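Local coordinates for hypothetical protein (Burkholderia xenovorans, PDB 2O8Q) that is of unknown function but adopts a cupin-like fold and binds a nickel ion through a cluster of histidines, at residues Q66-L71 / L110-I115. Numbering follows the deposited sequence.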
ATOM      1  N   GLN A  66      -6.064   1.077  -7.320  1.00 18.47           N
ATOM      2  CA  GLN A  66      -7.356   0.688  -7.803  1.00 17.59           C
ATOM      3  C   GLN A  66      -7.269  -0.137  -9.108  1.00 17.62           C
ATOM      4  O   GLN A  66      -6.727   0.317 -10.093  1.00 19.15           O
ATOM      5  CB  GLN A  66      -8.218   1.942  -8.057  1.00 18.15           C
ATOM      6  CG  GLN A  66      -9.642   1.594  -8.449  1.00 18.08           C
ATOM      7  CD  GLN A  66     -10.541   2.833  -8.421  1.00 19.47           C
ATOM      8  OE1 GLN A  66     -10.162   3.878  -8.972  1.00 19.53           O
ATOM      9  NE2 GLN A  66     -11.736   2.701  -7.780  1.00 20.29           N
ATOM     10  N   LEU A  67      -7.826  -1.354  -9.065  1.00 17.85           N
ATOM     11  CA  LEU A  67      -7.803  -2.246 -10.228  1.00 17.40           C
ATOM     12  C   LEU A  67      -9.138  -2.900 -10.449  1.00 18.47           C
ATOM     13  O   LEU A  67      -9.761  -3.349  -9.483  1.00 18.69           O
ATOM     14  CB  LEU A  67      -6.789  -3.390  -9.988  1.00 18.25           C
ATOM     15  CG  LEU A  67      -6.554  -4.420 -11.100  1.00 19.40           C
ATOM     16  CD1 LEU A  67      -6.013  -3.830 -12.415  1.00 19.80           C
ATOM     17  CD2 LEU A  67      -5.593  -5.530 -10.602  1.00 20.04           C
ATOM     18  N   PHE A  68      -9.590  -2.970 -11.710  1.00 18.21           N
ATOM     19  CA  PHE A  68     -10.788  -3.715 -12.086  1.00 18.78           C
ATOM     20  C   PHE A  68     -10.379  -4.871 -12.987  1.00 19.42           C
ATOM     21  O   PHE A  68      -9.508  -4.711 -13.875  1.00 19.53           O
ATOM     22  CB  PHE A  68     -11.739  -2.828 -12.895  1.00 17.44           C
ATOM     23  CG  PHE A  68     -12.317  -1.728 -12.058  1.00 19.93           C
ATOM     24  CD1 PHE A  68     -13.415  -1.955 -11.233  1.00 22.74           C
ATOM     25  CD2 PHE A  68     -11.673  -0.522 -11.956  1.00 23.07           C
ATOM     26  CE1 PHE A  68     -13.891  -0.960 -10.406  1.00 25.19           C
ATOM     27  CE2 PHE A  68     -12.166   0.449 -11.125  1.00 23.77           C
ATOM     28  CZ  PHE A  68     -13.246   0.236 -10.348  1.00 24.70           C
ATOM     29  N   TYR A  69     -11.014  -6.012 -12.745  1.00 18.97           N
ATOM     30  CA  TYR A  69     -10.859  -7.212 -13.600  1.00 18.42           C
ATOM     31  C   TYR A  69     -12.247  -7.706 -13.967  1.00 19.68           C
ATOM     32  O   TYR A  69     -13.003  -8.082 -13.135  1.00 18.42           O
ATOM     33  CB  TYR A  69     -10.038  -8.307 -12.907  1.00 19.72           C
ATOM     34  CG  TYR A  69      -9.658  -9.455 -13.817  1.00 17.46           C
ATOM     35  CD1 TYR A  69     -10.566 -10.472 -14.047  1.00 19.50           C
ATOM     36  CD2 TYR A  69      -8.451  -9.474 -14.491  1.00 19.17           C
ATOM     37  CE1 TYR A  69     -10.236 -11.509 -14.903  1.00 18.28           C
ATOM     38  CE2 TYR A  69      -8.115 -10.501 -15.322  1.00 18.50           C
ATOM     39  CZ  TYR A  69      -9.006 -11.517 -15.542  1.00 18.40           C
ATOM     40  OH  TYR A  69      -8.679 -12.557 -16.407  1.00 18.65           O
ATOM     41  N   VAL A  70     -12.568  -7.683 -15.252  1.00 18.71           N
ATOM     42  CA  VAL A  70     -13.902  -8.071 -15.709  1.00 18.00           C
ATOM     43  C   VAL A  70     -14.060  -9.583 -15.741  1.00 18.96           C
ATOM     44  O   VAL A  70     -13.292 -10.307 -16.378  1.00 18.91           O
ATOM     45  CB  VAL A  70     -14.242  -7.456 -17.074  1.00 18.73           C
ATOM     46  CG1 VAL A  70     -15.665  -7.892 -17.482  1.00 19.26           C
ATOM     47  CG2 VAL A  70     -14.117  -5.939 -17.002  1.00 19.93           C
ATOM     48  N   LEU A  71     -15.104 -10.062 -15.040  1.00 20.30           N
ATOM     49  CA  LEU A  71     -15.362 -11.508 -14.903  1.00 20.14           C
ATOM     50  C   LEU A  71     -16.394 -12.009 -15.926  1.00 19.28           C
ATOM     51  O   LEU A  71     -16.396 -13.179 -16.306  1.00 21.62           O
ATOM     52  CB  LEU A  71     -15.842 -11.791 -13.472  1.00 18.92           C
ATOM     53  CG  LEU A  71     -14.855 -11.414 -12.360  1.00 21.00           C
ATOM     54  CD1 LEU A  71     -15.549 -11.481 -10.990  1.00 20.61           C
ATOM     55  CD2 LEU A  71     -13.601 -12.298 -12.427  1.00 23.05           C
ATOM     56  N   LEU A 110     -22.874  -7.670 -16.709  1.00 19.28           N
ATOM     57  CA  LEU A 110     -21.556  -7.304 -16.202  1.00 18.27           C
ATOM     58  C   LEU A 110     -21.295  -7.831 -14.776  1.00 19.64           C
ATOM     59  O   LEU A 110     -22.120  -7.641 -13.872  1.00 20.05           O
ATOM     60  CB  LEU A 110     -21.360  -5.785 -16.169  1.00 19.41           C
ATOM     61  CG  LEU A 110     -20.056  -5.247 -15.549  1.00 18.39           C
ATOM     62  CD1 LEU A 110     -18.905  -5.606 -16.482  1.00 18.53           C
ATOM     63  CD2 LEU A 110     -20.178  -3.743 -15.256  1.00 19.38           C
ATOM     64  N   GLU A 111     -20.124  -8.436 -14.598  0.50 19.48           N
ATOM     65  CA  GLU A 111     -19.582  -8.767 -13.270  0.50 20.71           C
ATOM     66  C   GLU A 111     -18.109  -8.398 -13.275  0.50 18.53           C
ATOM     67  O   GLU A 111     -17.388  -8.854 -14.155  0.50 19.20           O
ATOM     68  CB  GLU A 111     -19.751 -10.262 -13.008  0.50 23.12           C
ATOM     69  CG  GLU A 111     -19.502 -10.676 -11.561  0.50 25.80           C
ATOM     70  CD  GLU A 111     -19.771 -12.153 -11.315  0.50 29.05           C
ATOM     71  OE1 GLU A 111     -19.708 -12.938 -12.288  0.50 42.80           O
ATOM     72  OE2 GLU A 111     -20.034 -12.526 -10.157  0.50 32.42           O
ATOM     73  N   VAL A 112     -17.661  -7.596 -12.310  1.00 18.93           N
ATOM     74  CA  VAL A 112     -16.309  -7.078 -12.306  1.00 19.00           C
ATOM     75  C   VAL A 112     -15.781  -7.114 -10.885  1.00 21.62           C
ATOM     76  O   VAL A 112     -16.469  -6.688  -9.952  1.00 22.35           O
ATOM     77  CB  VAL A 112     -16.258  -5.655 -12.967  1.00 21.52           C
ATOM     78  CG1 VAL A 112     -17.150  -4.675 -12.255  1.00 27.37           C
ATOM     79  CG2 VAL A 112     -14.802  -5.153 -13.075  1.00 24.11           C
ATOM     80  N   LEU A 113     -14.550  -7.554 -10.723  1.00 18.86           N
ATOM     81  CA  LEU A 113     -13.874  -7.509  -9.438  1.00 18.81           C
ATOM     82  C   LEU A 113     -13.110  -6.184  -9.344  1.00 19.57           C
ATOM     83  O   LEU A 113     -12.392  -5.788 -10.248  1.00 19.86           O
ATOM     84  CB  LEU A 113     -12.880  -8.667  -9.359  1.00 18.33           C
ATOM     85  CG  LEU A 113     -12.013  -8.788  -8.104  1.00 18.39           C
ATOM     86  CD1 LEU A 113     -12.837  -9.106  -6.829  1.00 20.24           C
ATOM     87  CD2 LEU A 113     -10.859  -9.853  -8.333  1.00 19.95           C
ATOM     88  N   GLU A 114     -13.283  -5.512  -8.215  1.00 18.60           N
ATOM     89  CA  GLU A 114     -12.593  -4.279  -7.902  1.00 18.76           C
ATOM     90  C   GLU A 114     -11.723  -4.556  -6.676  1.00 19.63           C
ATOM     91  O   GLU A 114     -12.214  -5.092  -5.696  1.00 19.67           O
ATOM     92  CB  GLU A 114     -13.548  -3.117  -7.556  1.00 19.35           C
ATOM     93  CG  GLU A 114     -12.839  -1.795  -7.207  1.00 19.99           C
ATOM     94  CD  GLU A 114     -13.777  -0.642  -6.977  1.00 23.93           C
ATOM     95  OE1 GLU A 114     -14.986  -0.871  -6.672  1.00 24.11           O
ATOM     96  OE2 GLU A 114     -13.336   0.540  -7.066  1.00 23.34           O
ATOM     97  N   ILE A 115     -10.447  -4.150  -6.764  1.00 18.05           N
ATOM     98  CA  ILE A 115      -9.485  -4.196  -5.665  1.00 17.95           C
ATOM     99  C   ILE A 115      -9.022  -2.761  -5.458  1.00 19.82           C
ATOM    100  O   ILE A 115      -8.582  -2.119  -6.394  1.00 19.57           O
ATOM    101  CB  ILE A 115      -8.292  -5.114  -5.952  1.00 18.93           C
ATOM    102  CG1 ILE A 115      -8.753  -6.464  -6.509  1.00 18.96           C
ATOM    103  CG2 ILE A 115      -7.400  -5.199  -4.687  1.00 22.33           C
ATOM    104  CD1 ILE A 115      -8.757  -6.587  -8.057  1.00 20.13           C
TER
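Glu114 runs alongside Phe68 and ends on Gln66, joining two neighbouring antiparallel strands on the barrel's nickel-binding side. Starting at the backbone, CB of Glu114 packs 3.6 Å from Phe68 CE1, and CG is about as close to the same carbon. The carboxylate carbon CD comes 3.4 Å from Phe68 CE1, the two flat groups being turned 32° apart. At the tip, OE2 approaches Phe68 CZ obliquely and accepts a hydrogen bond from Gln66 NE2 (2.8 Å), in the amide plane, while OE1 is hydrogen-bonded to His44 NE2. The fully extended chain, with CG anti to the backbone N (chi1 180°), carries the carboxylate along the CD1-CE1-CZ side of the ring; glutamate suits this buried place because each carboxylate oxygen has a hydrogen-bonding partner, and its methylenes pack against the ring carbons. Gln66, its side chain about 5 Å from the nickel, suits its own place by offering an amide N-H to that OE2.

At the edge of the Phe68 ring, near its plane, lies Val112 CG2, 4.1 Å from Val70 CG2, a compact branched pair. On the other face Leu67 CD2 meets Ile115 CD1, two apolar chains side by side that suit a buried surface. Between the strands, pairs of N-H...O bonds join Leu67 to Ile115 and Tyr69 to Leu113, and Leu71 N adds a bond to Glu111 O (2.7 Å). Within the cupin sheet, strand 92-94 flanks 66-71 and strand 42-48 flanks 111-115, while Leu67 and Tyr69 pack on Ala43 and Arg29 of a second subunit.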